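Local coordinates for protein probable LacI-family transcriptional regulator (Corynebacterium glutamicum ATCC 13032, PDB 3BIL) that probably binds operator DNA as a dimeric LacI-type transcription factor, its core folded like a periplasmic sugar-binding protein, at residues 76-81 and 249-254; 164-169 and 323-328; 187-192 and 201-206; 274-279 and 292-297; 288-293 and 331-336. All coordinates share one frame; numbering follows the deposited sequence.

Interaction 1: 76-81 and 249-254; sequences LINHYF and DSMMTI
Asn78 meets Ser250 and Met251 where the first turn of helix 79-94 faces the first turn of helix 250-262. A chi1 of -160° turns the Asn78 amide back over its own helix start, and OD1 takes the N-H of Tyr80 at 2.9 Å, in the carbonyl plane and on a lone pair. This is an N-cap bond, and it fixes the rotation of the amide. The same OD1 lies 3.2 Å from Ser250 OG, a polar approach that is not a hydrogen bond across the contact; Ser250 OG is bonded instead to OD2 of Asp277. The small serine side chain lets the two helix starts come close, and its OG also touches Tyr80 CB at 3.8 Å. Met251, a flexible thioether, bends at chi2 and chi3, which swings its methyl group across the asparagine: CE lies 3.8 Å from both CA and CG of Asn78. Ile77 adds its carbonyl O, 4.2 Å from Met251 CE, and its side chain packs on Thr86 of the second subunit. Two helix N-termini facing each other, one from each lobe, are characteristic of the interlobe cleft of the periplasmic-binding-protein fold, in which LacI relatives bind their effectors.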
# COMPACT_ATOMS: atom_id res chain seq x y z
N LEU A 76 2.94 5.04 5.06
CA LEU A 76 3.41 4.01 4.13
C LEU A 76 2.27 3.06 3.73
O LEU A 76 2.32 2.47 2.65
CB LEU A 76 4.64 3.24 4.67
CG LEU A 76 5.96 4.05 4.77
CD1 LEU A 76 7.03 3.32 5.60
CD2 LEU A 76 6.52 4.39 3.40
N ILE A 77 1.26 2.93 4.58
CA ILE A 77 0.03 2.24 4.17
C ILE A 77 -0.76 3.07 3.15
O ILE A 77 -1.60 2.53 2.45
CB ILE A 77 -0.87 1.74 5.36
CG1 ILE A 77 -1.42 2.88 6.20
CG2 ILE A 77 -0.13 0.73 6.25
CD1 ILE A 77 -2.64 2.47 7.08
N ASN A 78 -0.51 4.37 3.07
CA ASN A 78 -0.95 5.11 1.90
C ASN A 78 -0.18 4.61 0.65
O ASN A 78 1.06 4.68 0.56
CB ASN A 78 -0.81 6.61 2.07
CG ASN A 78 -1.69 7.41 1.10
OD1 ASN A 78 -1.69 7.17 -0.10
ND2 ASN A 78 -2.44 8.36 1.63
N HIS A 79 -0.94 4.08 -0.30
CA HIS A 79 -0.35 3.48 -1.45
C HIS A 79 0.30 4.56 -2.27
O HIS A 79 1.29 4.31 -2.96
CB HIS A 79 -1.40 2.73 -2.26
CG HIS A 79 -0.96 2.39 -3.65
ND1 HIS A 79 -1.24 3.19 -4.74
CD2 HIS A 79 -0.26 1.33 -4.12
CE1 HIS A 79 -0.74 2.63 -5.83
NE2 HIS A 79 -0.13 1.51 -5.48
N TYR A 80 -0.22 5.78 -2.19
CA TYR A 80 0.37 6.89 -2.93
C TYR A 80 1.77 7.25 -2.44
O TYR A 80 2.69 7.43 -3.23
CB TYR A 80 -0.53 8.09 -2.84
CG TYR A 80 0.08 9.36 -3.39
CD1 TYR A 80 -0.02 9.68 -4.75
CD2 TYR A 80 0.73 10.25 -2.54
CE1 TYR A 80 0.50 10.84 -5.24
CE2 TYR A 80 1.27 11.41 -3.03
CZ TYR A 80 1.15 11.70 -4.37
OH TYR A 80 1.68 12.88 -4.82
N PHE A 81 1.91 7.38 -1.13
CA PHE A 81 3.18 7.68 -0.56
C PHE A 81 4.17 6.50 -0.64
O PHE A 81 5.39 6.71 -0.61
CB PHE A 81 2.97 8.14 0.88
CG PHE A 81 2.39 9.51 1.00
CD1 PHE A 81 3.00 10.60 0.40
CD2 PHE A 81 1.23 9.71 1.74
CE1 PHE A 81 2.45 11.90 0.52
CE2 PHE A 81 0.68 10.99 1.89
CZ PHE A 81 1.28 12.10 1.27
N ASP A 249 -8.86 12.26 -1.42
CA ASP A 249 -7.66 11.49 -1.00
C ASP A 249 -7.71 10.01 -1.34
O ASP A 249 -8.80 9.47 -1.51
CB ASP A 249 -7.48 11.58 0.52
CG ASP A 249 -6.60 12.71 0.90
OD1 ASP A 249 -5.91 13.19 -0.02
OD2 ASP A 249 -6.59 13.15 2.08
N SER A 250 -6.56 9.35 -1.41
CA SER A 250 -6.56 7.87 -1.33
C SER A 250 -7.50 7.39 -0.20
O SER A 250 -8.43 6.60 -0.44
CB SER A 250 -5.16 7.31 -1.01
OG SER A 250 -4.25 7.50 -2.07
N MET A 251 -7.22 7.85 1.02
CA MET A 251 -7.91 7.31 2.19
C MET A 251 -9.39 7.65 2.18
O MET A 251 -10.23 6.78 2.49
CB MET A 251 -7.19 7.66 3.51
CG MET A 251 -5.69 7.10 3.60
SD MET A 251 -5.28 5.32 3.32
CE MET A 251 -4.73 5.19 1.61
N MET A 252 -9.73 8.88 1.78
CA MET A 252 -11.12 9.24 1.60
C MET A 252 -11.78 8.31 0.52
O MET A 252 -12.95 7.89 0.66
CB MET A 252 -11.27 10.76 1.36
CG MET A 252 -10.81 11.74 2.57
SD MET A 252 -11.77 11.63 4.13
CE MET A 252 -11.19 10.09 4.76
N THR A 253 -11.02 7.92 -0.51
CA THR A 253 -11.56 7.07 -1.59
C THR A 253 -11.95 5.70 -1.13
O THR A 253 -12.94 5.14 -1.63
CB THR A 253 -10.57 6.89 -2.78
OG1 THR A 253 -10.24 8.18 -3.31
CG2 THR A 253 -11.23 6.05 -3.89
N ILE A 254 -11.14 5.13 -0.22
CA ILE A 254 -11.53 3.92 0.50
C ILE A 254 -12.84 4.05 1.29
O ILE A 254 -13.74 3.22 1.10
CB ILE A 254 -10.39 3.27 1.35
CG1 ILE A 254 -9.23 2.91 0.44
CG2 ILE A 254 -10.87 1.95 1.96
CD1 ILE A 254 -7.86 2.94 1.14

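Interaction 2: 164-169 and 323-328; sequences ATSNPQ and IPTALI
Thr165 and Asn167 hold Ile323 between them by two backbone bonds, the pattern of neighbouring parallel strands. Ile323 N donates to Thr165 O at 3.0 Å, and Ile323 O receives Asn167 N at 2.6 Å. The same carbonyl lies 3.2 Å from Ser166 CA in a CA-H...O contact. One residue further along, the strands part and Thr325 takes over, its CG2 lying 3.6 Å from Pro168 O. Ser166 and Ile323 project to one face of the sheet, where Leu299 of helix 296-308 covers them both. The polar ends look further out, Ser166 OG being bonded to Gln294 OE1 and Thr325 OG1 to Asp293 O. Beyond its break, strand 322-328 goes on to pair with strand 291-293, so it links the sheet halves of the two lobes. Asn167 holds the turn that follows: its OD1 accepts Gln169 N at 2.9 Å from above the carbonyl plane. Asparagine is apt here because its short amide can reach forward to an N-H two residues on, and Pro168, with no N-H to satisfy, suits the position just ahead of helix 169-181. Main-chain bonds thus carry the strand pairing, while short hydroxyl and amide side chains tie its end to the adjoining strand and helix.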
# COMPACT_ATOMS: atom_id res chain seq x y z
N ALA A 164 8.25 20.53 -5.11
CA ALA A 164 7.62 19.94 -6.28
C ALA A 164 6.29 19.35 -5.83
O ALA A 164 6.27 18.42 -5.01
CB ALA A 164 8.50 18.86 -6.90
N THR A 165 5.19 19.90 -6.35
CA THR A 165 3.85 19.51 -5.93
C THR A 165 2.99 19.27 -7.15
O THR A 165 3.38 19.67 -8.25
CB THR A 165 3.16 20.60 -5.07
OG1 THR A 165 3.15 21.85 -5.77
CG2 THR A 165 3.86 20.76 -3.72
N SER A 166 1.85 18.60 -6.98
CA SER A 166 0.93 18.41 -8.08
C SER A 166 -0.07 19.55 -8.13
O SER A 166 -0.50 20.03 -7.08
CB SER A 166 0.20 17.08 -7.97
OG SER A 166 -0.85 17.16 -7.02
N ASN A 167 -0.41 20.02 -9.33
CA ASN A 167 -1.46 21.03 -9.47
C ASN A 167 -2.81 20.38 -9.64
O ASN A 167 -3.07 19.74 -10.67
CB ASN A 167 -1.20 22.01 -10.63
CG ASN A 167 -2.39 22.94 -10.90
OD1 ASN A 167 -3.36 23.01 -10.12
ND2 ASN A 167 -2.34 23.64 -12.01
N PRO A 168 -3.69 20.55 -8.64
CA PRO A 168 -4.94 19.77 -8.64
C PRO A 168 -6.05 20.34 -9.48
O PRO A 168 -7.05 19.65 -9.73
CB PRO A 168 -5.34 19.73 -7.16
CG PRO A 168 -4.47 20.80 -6.45
CD PRO A 168 -3.55 21.42 -7.45
N GLN A 169 -5.89 21.57 -9.94
CA GLN A 169 -7.00 22.28 -10.61
C GLN A 169 -7.48 21.61 -11.94
O GLN A 169 -8.71 21.48 -12.17
CB GLN A 169 -6.65 23.75 -10.77
CG GLN A 169 -7.76 24.69 -11.26
CD GLN A 169 -8.11 24.52 -12.74
OE1 GLN A 169 -7.23 24.33 -13.60
NE2 GLN A 169 -9.41 24.57 -13.03
N ILE A 323 3.45 19.73 -11.24
CA ILE A 323 3.11 18.74 -12.23
C ILE A 323 1.62 18.87 -12.31
O ILE A 323 1.00 18.95 -11.27
CB ILE A 323 3.43 17.35 -11.69
CG1 ILE A 323 4.91 17.26 -11.29
CG2 ILE A 323 3.00 16.28 -12.65
CD1 ILE A 323 5.87 17.50 -12.41
N PRO A 324 1.02 18.88 -13.51
CA PRO A 324 -0.43 18.96 -13.49
C PRO A 324 -1.03 17.60 -13.14
O PRO A 324 -0.31 16.57 -13.05
CB PRO A 324 -0.78 19.32 -14.94
CG PRO A 324 0.22 18.57 -15.70
CD PRO A 324 1.52 18.73 -14.90
N THR A 325 -2.35 17.59 -12.98
CA THR A 325 -3.08 16.46 -12.50
C THR A 325 -4.04 16.07 -13.63
O THR A 325 -4.37 16.92 -14.46
CB THR A 325 -3.82 16.92 -11.26
OG1 THR A 325 -3.58 15.99 -10.20
CG2 THR A 325 -5.30 17.11 -11.50
N ALA A 326 -4.44 14.79 -13.72
CA ALA A 326 -5.26 14.39 -14.86
C ALA A 326 -6.43 13.49 -14.50
O ALA A 326 -6.35 12.76 -13.53
CB ALA A 326 -4.37 13.75 -15.94
N LEU A 327 -7.51 13.57 -15.25
CA LEU A 327 -8.67 12.69 -15.07
C LEU A 327 -8.61 11.42 -15.97
O LEU A 327 -8.67 11.52 -17.19
CB LEU A 327 -9.96 13.46 -15.37
CG LEU A 327 -11.26 12.71 -15.12
CD1 LEU A 327 -11.53 12.61 -13.62
CD2 LEU A 327 -12.40 13.48 -15.75
N ILE A 328 -8.49 10.24 -15.35
CA ILE A 328 -8.61 8.97 -16.01
C ILE A 328 -10.11 8.59 -16.04
O ILE A 328 -10.69 8.23 -15.03
CB ILE A 328 -7.79 7.88 -15.24
CG1 ILE A 328 -6.42 8.39 -14.79
CG2 ILE A 328 -7.63 6.59 -16.04
CD1 ILE A 328 -5.52 8.98 -15.86

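Interaction 3: 187-192 and 201-206; sequences IGYLSG and ERLEDF
Tyr189 and Phe206 reach each other because both have CG anti to the backbone N (chi1 174° and 161°), which sends one ring out from strand 187-190 and the other from helix 197-212 toward the sheet. The side chains run alongside one another with reversed headings and overlap as an offset stack, with centroids 4.5 Å apart and planes 17° from parallel. The offset puts each CB over the other ring: Tyr189 CB stands 3.6 Å from the Phe206 centroid, and Phe206 CB stands 4.2 Å from the Tyr189 centroid, so a CH-pi contact flanks the stack at both ends. Ile187, two residues before Tyr189 and on the same side of its strand, adds CG2 at 3.8 Å from Phe206 CE1; a branched residue suits a strand and packs beside the ring. Leu203, one helical turn before Phe206, brings CD1 to 4.1 Å from Tyr189 CD2. The phenol end reaches the preceding part of the helix, where Tyr189 OH lies 3.4 Å from Arg202 CB. The arginine itself runs extended past the tyrosine, its guanidinium plane steeply turned to the ring, and NH1 donates to Gly248 O. Phe246, on the adjacent strand 244-247, meets the Tyr189 ring edge-to-face. Strand and helix run nearly antiparallel, as the first two elements of a beta-alpha-beta unit in this Rossmann-like lobe. Their union is almost wholly apolar: dispersion between flat rings and aliphatic groups holds the helix on the sheet, and the charged guanidinium is carried beyond this ring pair to a backbone carbonyl.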
# COMPACT_ATOMS: atom_id res chain seq x y z
N ILE A 187 -23.20 16.76 -5.80
CA ILE A 187 -21.95 16.15 -5.51
C ILE A 187 -21.65 16.29 -4.01
O ILE A 187 -21.73 17.38 -3.44
CB ILE A 187 -20.82 16.81 -6.34
CG1 ILE A 187 -21.15 16.77 -7.84
CG2 ILE A 187 -19.41 16.15 -6.04
CD1 ILE A 187 -20.31 17.69 -8.72
N GLY A 188 -21.32 15.16 -3.37
CA GLY A 188 -20.78 15.16 -2.03
C GLY A 188 -19.27 15.09 -2.13
O GLY A 188 -18.71 14.03 -2.37
N TYR A 189 -18.60 16.20 -1.93
CA TYR A 189 -17.16 16.19 -1.98
C TYR A 189 -16.64 15.90 -0.60
O TYR A 189 -17.06 16.51 0.40
CB TYR A 189 -16.59 17.49 -2.53
CG TYR A 189 -15.06 17.59 -2.47
CD1 TYR A 189 -14.27 17.09 -3.50
CD2 TYR A 189 -14.41 18.23 -1.40
CE1 TYR A 189 -12.92 17.17 -3.46
CE2 TYR A 189 -13.01 18.31 -1.35
CZ TYR A 189 -12.29 17.76 -2.38
OH TYR A 189 -10.94 17.83 -2.40
N LEU A 190 -15.74 14.95 -0.53
CA LEU A 190 -15.27 14.47 0.72
C LEU A 190 -13.84 14.96 0.87
O LEU A 190 -12.90 14.41 0.31
CB LEU A 190 -15.44 12.94 0.78
CG LEU A 190 -15.11 12.21 2.08
CD1 LEU A 190 -16.20 12.47 3.08
CD2 LEU A 190 -14.93 10.71 1.89
N SER A 191 -13.71 16.05 1.60
CA SER A 191 -12.44 16.73 1.85
C SER A 191 -11.41 15.92 2.60
O SER A 191 -11.72 14.87 3.21
CB SER A 191 -12.72 18.02 2.63
OG SER A 191 -11.55 18.71 2.97
N GLY A 192 -10.19 16.41 2.54
CA GLY A 192 -9.11 15.93 3.39
C GLY A 192 -8.76 16.96 4.46
O GLY A 192 -9.31 18.07 4.48
N GLU A 201 -6.05 23.48 -0.89
CA GLU A 201 -5.90 23.61 -2.34
C GLU A 201 -7.05 22.94 -3.12
O GLU A 201 -7.70 23.57 -3.95
CB GLU A 201 -4.57 23.02 -2.76
CG GLU A 201 -3.54 24.00 -3.30
CD GLU A 201 -3.34 23.87 -4.80
OE1 GLU A 201 -2.22 23.51 -5.23
OE2 GLU A 201 -4.31 24.14 -5.56
N ARG A 202 -7.32 21.67 -2.82
CA ARG A 202 -8.28 20.87 -3.56
C ARG A 202 -9.70 21.22 -3.23
O ARG A 202 -10.60 20.99 -4.06
CB ARG A 202 -8.07 19.37 -3.28
CG ARG A 202 -6.64 18.92 -3.60
CD ARG A 202 -6.50 17.44 -3.47
NE ARG A 202 -5.12 17.09 -3.64
CZ ARG A 202 -4.63 15.90 -3.30
NH1 ARG A 202 -5.43 15.02 -2.75
NH2 ARG A 202 -3.35 15.63 -3.49
N LEU A 203 -9.93 21.72 -2.01
CA LEU A 203 -11.28 22.16 -1.70
C LEU A 203 -11.57 23.55 -2.31
O LEU A 203 -12.67 23.76 -2.85
CB LEU A 203 -11.60 22.05 -0.20
CG LEU A 203 -12.80 22.85 0.30
CD1 LEU A 203 -14.12 22.09 0.07
CD2 LEU A 203 -12.58 23.20 1.79
N GLU A 204 -10.60 24.47 -2.30
CA GLU A 204 -10.73 25.71 -3.11
C GLU A 204 -11.13 25.34 -4.57
O GLU A 204 -12.18 25.81 -5.05
CB GLU A 204 -9.46 26.59 -3.15
CG GLU A 204 -8.83 27.03 -1.82
CD GLU A 204 -7.43 27.73 -1.99
OE1 GLU A 204 -6.69 27.86 -0.97
OE2 GLU A 204 -7.07 28.15 -3.12
N ASP A 205 -10.33 24.48 -5.22
CA ASP A 205 -10.51 24.10 -6.64
C ASP A 205 -11.82 23.42 -6.96
O ASP A 205 -12.44 23.63 -7.99
CB ASP A 205 -9.36 23.22 -7.10
CG ASP A 205 -8.02 23.92 -6.99
OD1 ASP A 205 -6.97 23.25 -6.95
OD2 ASP A 205 -8.00 25.17 -6.94
N PHE A 206 -12.26 22.55 -6.08
CA PHE A 206 -13.54 21.97 -6.29
C PHE A 206 -14.62 23.07 -6.17
O PHE A 206 -15.64 23.03 -6.91
CB PHE A 206 -13.76 20.80 -5.30
CG PHE A 206 -15.20 20.43 -5.12
CD1 PHE A 206 -15.80 19.53 -5.97
CD2 PHE A 206 -15.97 21.03 -4.11
CE1 PHE A 206 -17.14 19.17 -5.82
CE2 PHE A 206 -17.32 20.73 -3.96
CZ PHE A 206 -17.91 19.79 -4.83

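Interaction 4: 274-279 and 292-297; sequences IGFDTH and IDQNVE
Phe276 and Ile292 pair as parallel strand neighbours, with Ile292 N donating to Gly275 O at 3.1 Å and Ile292 O accepting Asp277 N at 3.0 Å. Their side chains rise on the same face of the sheet. Ile292 CG2 sits over one face of the Phe276 ring, 4.0 Å from its centroid, in a CH-pi contact, while Ile292 CD1 reaches Phe276 CE1 at 3.8 Å; a beta-branched residue with two arms suits a place against the face of a flat ring. Gln294 comes to the ring's edge instead, its NE2 near the ring plane and the amide steeply inclined to it. That NE2 also donates to Asp277 OD1, although the modelled separation is implausibly short and the angle bent, so the detail is uncertain. Gln294 and Asp277 are each anchored outward as well, to Ser166 and Ser250 respectively. On the other side, Thr278 CG2 lies 3.7 Å from Asp293 CG. A chi1 of 167° lets Asp293 turn OD1 to Asn295 N in an Asx turn just ahead of helix 296-308, though its modelled bond is shorter than expected. The chemistry is divided, then, between an apolar sheet face and a polar margin at the C-terminal strand ends, where an amide appears to bridge a carboxylate and a hydroxyl.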
# COMPACT_ATOMS: atom_id res chain seq x y z
N ILE A 274 -16.05 9.63 -7.86
CA ILE A 274 -14.77 10.08 -8.33
C ILE A 274 -13.74 9.83 -7.24
O ILE A 274 -13.92 10.31 -6.12
CB ILE A 274 -14.74 11.60 -8.65
CG1 ILE A 274 -15.90 12.00 -9.57
CG2 ILE A 274 -13.38 11.97 -9.26
CD1 ILE A 274 -15.77 11.55 -11.02
N GLY A 275 -12.67 9.08 -7.58
CA GLY A 275 -11.66 8.71 -6.59
C GLY A 275 -10.45 9.54 -6.75
O GLY A 275 -10.32 10.25 -7.71
N PHE A 276 -9.54 9.45 -5.80
CA PHE A 276 -8.29 10.19 -5.91
C PHE A 276 -7.12 9.21 -5.81
O PHE A 276 -7.13 8.36 -4.92
CB PHE A 276 -8.19 11.28 -4.85
CG PHE A 276 -7.72 12.64 -5.39
CD1 PHE A 276 -8.65 13.61 -5.78
CD2 PHE A 276 -6.36 12.93 -5.50
CE1 PHE A 276 -8.23 14.86 -6.27
CE2 PHE A 276 -5.92 14.17 -6.00
CZ PHE A 276 -6.86 15.14 -6.39
N ASP A 277 -6.15 9.35 -6.73
CA ASP A 277 -4.98 8.45 -6.90
C ASP A 277 -5.23 7.07 -7.52
O ASP A 277 -6.35 6.59 -7.66
CB ASP A 277 -4.12 8.35 -5.64
CG ASP A 277 -3.82 9.70 -5.06
OD1 ASP A 277 -3.02 10.46 -5.66
OD2 ASP A 277 -4.43 10.02 -4.02
N THR A 278 -4.14 6.45 -7.93
CA THR A 278 -4.19 5.44 -8.99
C THR A 278 -4.30 3.98 -8.56
O THR A 278 -4.35 3.13 -9.43
CB THR A 278 -3.00 5.58 -9.97
OG1 THR A 278 -1.83 6.08 -9.28
CG2 THR A 278 -3.36 6.49 -11.08
N HIS A 279 -4.36 3.69 -7.26
CA HIS A 279 -4.33 2.29 -6.77
C HIS A 279 -4.78 1.25 -7.81
O HIS A 279 -5.83 1.41 -8.42
CB HIS A 279 -5.18 2.14 -5.50
CG HIS A 279 -4.87 0.90 -4.71
ND1 HIS A 279 -4.79 -0.35 -5.28
CD2 HIS A 279 -4.68 0.72 -3.38
CE1 HIS A 279 -4.53 -1.25 -4.35
NE2 HIS A 279 -4.46 -0.62 -3.18
N ILE A 292 -8.68 10.78 -10.26
CA ILE A 292 -7.78 11.84 -10.57
C ILE A 292 -6.37 11.35 -10.32
O ILE A 292 -6.01 10.97 -9.22
CB ILE A 292 -8.15 13.12 -9.79
CG1 ILE A 292 -9.47 13.67 -10.36
CG2 ILE A 292 -7.04 14.17 -9.90
CD1 ILE A 292 -10.02 14.86 -9.58
N ASP A 293 -5.58 11.30 -11.37
CA ASP A 293 -4.23 10.82 -11.25
C ASP A 293 -3.31 12.01 -11.01
O ASP A 293 -3.46 13.06 -11.61
CB ASP A 293 -3.85 10.00 -12.49
CG ASP A 293 -2.34 9.72 -12.61
OD1 ASP A 293 -1.59 9.87 -11.64
OD2 ASP A 293 -1.87 9.33 -13.69
N GLN A 294 -2.35 11.85 -10.12
CA GLN A 294 -1.43 12.90 -9.80
C GLN A 294 -0.06 12.67 -10.36
O GLN A 294 0.84 13.50 -10.13
CB GLN A 294 -1.25 12.92 -8.32
CG GLN A 294 -2.15 13.85 -7.65
CD GLN A 294 -1.86 13.80 -6.22
OE1 GLN A 294 -1.06 14.58 -5.72
NE2 GLN A 294 -2.43 12.80 -5.55
N ASN A 295 0.11 11.55 -11.03
CA ASN A 295 1.34 11.26 -11.70
C ASN A 295 2.56 11.23 -10.77
O ASN A 295 3.51 11.99 -10.95
CB ASN A 295 1.54 12.25 -12.86
CG ASN A 295 2.16 11.59 -14.06
OD1 ASN A 295 3.38 11.34 -14.10
ND2 ASN A 295 1.31 11.23 -15.03
N VAL A 296 2.51 10.33 -9.79
CA VAL A 296 3.52 10.20 -8.74
C VAL A 296 4.91 10.06 -9.29
O VAL A 296 5.85 10.57 -8.70
CB VAL A 296 3.34 8.94 -7.86
CG1 VAL A 296 3.53 9.29 -6.42
CG2 VAL A 296 2.00 8.32 -8.08
N GLU A 297 5.02 9.33 -10.41
CA GLU A 297 6.32 9.01 -11.03
C GLU A 297 7.09 10.28 -11.44
O GLU A 297 8.29 10.43 -11.16
CB GLU A 297 6.14 8.04 -12.22
CG GLU A 297 7.46 7.48 -12.83
CD GLU A 297 7.31 6.16 -13.65
OE1 GLU A 297 8.33 5.72 -14.25
OE2 GLU A 297 6.20 5.58 -13.71

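Interaction 5: 288-293 and 331-336; sequences PLTVID and ESIINS
Pro288 to Thr290, leading into strand 291-293 of the C-terminal lobe of this periplasmic-binding-protein fold, are met by Glu331 and Ser332 from the tail that follows strand 322-328. Two hydrogen bonds join the segments. Glu331 N donates to Pro288 O at 3.0 Å, approaching from above the carbonyl plane rather than along a lone pair. Thr290 N donates to Ser332 OG at 2.7 Å, with an angle of 148° at the hydrogen. Ser332 OG lies between its backbone N and carbonyl carbon (chi1 51°), a rotation that aims it at the opposing N-H; it is also bonded to Val273 O of strand 272-276. A serine suits this spot because one small hydroxyl can serve two backbone groups inside a buried corner. Thr290 uses its own hydroxyl differently, bonding Arg330 N just before the tail segment. The remaining contacts are van der Waals. The Pro288 and Glu331 side chains run abreast with a shared heading, and CD of Pro288 is 4.1 Å from Glu331 CB; the rigid ring lies against CB and OE2 of the glutamate, and it also packs on His261 of the second subunit. Ile333 reaches in from the tail and packs on Ile274 of strand 272-276 and Leu179 of helix 169-181, with its CG1 4.1 Å from Thr290 OG1.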
# COMPACT_ATOMS: atom_id res chain seq x y z
N PRO A 288 -14.98 0.05 -13.14
CA PRO A 288 -13.76 0.70 -12.71
C PRO A 288 -14.01 2.17 -12.34
O PRO A 288 -14.98 2.76 -12.81
CB PRO A 288 -12.85 0.54 -13.93
CG PRO A 288 -13.38 -0.74 -14.57
CD PRO A 288 -14.84 -0.57 -14.47
N LEU A 289 -13.13 2.72 -11.50
CA LEU A 289 -13.36 4.02 -10.95
C LEU A 289 -12.72 5.12 -11.76
O LEU A 289 -11.52 5.12 -11.95
CB LEU A 289 -12.80 4.10 -9.53
CG LEU A 289 -13.70 4.20 -8.33
CD1 LEU A 289 -14.56 2.95 -8.19
CD2 LEU A 289 -12.76 4.35 -7.17
N THR A 290 -13.52 6.10 -12.17
CA THR A 290 -12.96 7.33 -12.62
C THR A 290 -12.14 7.93 -11.45
O THR A 290 -12.62 8.05 -10.34
CB THR A 290 -14.08 8.23 -13.11
OG1 THR A 290 -14.80 7.56 -14.17
CG2 THR A 290 -13.53 9.56 -13.63
N VAL A 291 -10.91 8.32 -11.69
CA VAL A 291 -10.07 8.86 -10.64
C VAL A 291 -9.22 10.00 -11.19
O VAL A 291 -9.05 10.14 -12.41
CB VAL A 291 -9.07 7.81 -10.04
CG1 VAL A 291 -9.79 6.68 -9.20
CG2 VAL A 291 -8.16 7.20 -11.12
N ILE A 292 -8.68 10.78 -10.26
CA ILE A 292 -7.78 11.84 -10.57
C ILE A 292 -6.37 11.35 -10.32
O ILE A 292 -6.01 10.97 -9.22
CB ILE A 292 -8.15 13.12 -9.79
CG1 ILE A 292 -9.47 13.67 -10.36
CG2 ILE A 292 -7.04 14.17 -9.90
CD1 ILE A 292 -10.02 14.86 -9.58
N ASP A 293 -5.58 11.30 -11.37
CA ASP A 293 -4.23 10.82 -11.25
C ASP A 293 -3.31 12.01 -11.01
O ASP A 293 -3.46 13.06 -11.61
CB ASP A 293 -3.85 10.00 -12.49
CG ASP A 293 -2.34 9.72 -12.61
OD1 ASP A 293 -1.59 9.87 -11.64
OD2 ASP A 293 -1.87 9.33 -13.69
N GLU A 331 -15.43 3.95 -15.51
CA GLU A 331 -16.89 3.73 -15.60
C GLU A 331 -17.77 3.97 -14.34
O GLU A 331 -18.82 3.34 -14.20
CB GLU A 331 -17.17 2.35 -16.19
CG GLU A 331 -17.35 2.36 -17.71
CD GLU A 331 -16.13 1.85 -18.49
OE1 GLU A 331 -15.83 2.44 -19.57
OE2 GLU A 331 -15.49 0.87 -18.03
N SER A 332 -17.39 4.90 -13.47
CA SER A 332 -18.12 5.10 -12.21
C SER A 332 -19.06 6.35 -12.16
O SER A 332 -19.45 6.79 -11.07
CB SER A 332 -17.14 5.11 -11.05
OG SER A 332 -16.05 5.99 -11.26
N ILE A 333 -19.43 6.89 -13.32
CA ILE A 333 -20.35 8.00 -13.44
C ILE A 333 -21.59 7.54 -14.20
O ILE A 333 -21.49 7.12 -15.34
CB ILE A 333 -19.74 9.15 -14.28
CG1 ILE A 333 -18.34 9.57 -13.79
CG2 ILE A 333 -20.72 10.32 -14.38
CD1 ILE A 333 -18.27 9.99 -12.38
N ILE A 334 -22.75 7.62 -13.55
CA ILE A 334 -24.05 7.40 -14.21
C ILE A 334 -24.38 8.52 -15.19
O ILE A 334 -24.05 9.67 -14.95
CB ILE A 334 -25.20 7.39 -13.18
CG1 ILE A 334 -25.00 6.29 -12.15
CG2 ILE A 334 -26.53 7.13 -13.86
CD1 ILE A 334 -24.40 6.78 -10.90
N ASN A 335 -25.03 8.17 -16.30
CA ASN A 335 -25.73 9.18 -17.07
C ASN A 335 -27.24 9.29 -16.75
O ASN A 335 -28.02 8.37 -17.04
CB ASN A 335 -25.52 9.02 -18.57
CG ASN A 335 -25.81 10.31 -19.30
OD1 ASN A 335 -26.39 10.32 -20.39
ND2 ASN A 335 -25.45 11.42 -18.68
N SER A 336 -27.63 10.42 -16.15
CA SER A 336 -29.04 10.74 -15.82
C SER A 336 -29.80 11.56 -16.87
O SER A 336 -29.31 12.57 -17.39
CB SER A 336 -29.11 11.43 -14.46
OG SER A 336 -28.66 10.55 -13.46

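How the interactions relate
Interactions 2, 3, 4 and 5 all reach one mixed sheet. Interactions 4 and 5 share strand 291-293, which lies between strands 272-276 and 322-328, and interaction 2 continues from 322-328 to strand 163-167. Interaction 1 stands beside them where helices 79-94 and 250-262 begin, its centre about 10 Å from that of interaction 4. Interactions 2 and 4 are closest, with centres about 9 Å apart; interactions 1 and 5, like 2 and 5, are about 18 Å apart. Along the chain, interaction 3 is nested within the loops closed by interactions 1 and 2, and interaction 4 within that of 2, while interaction 2 crosses both 1 and 5. Such nesting and crossing tie distant sequence into two lobes joined at a hinge.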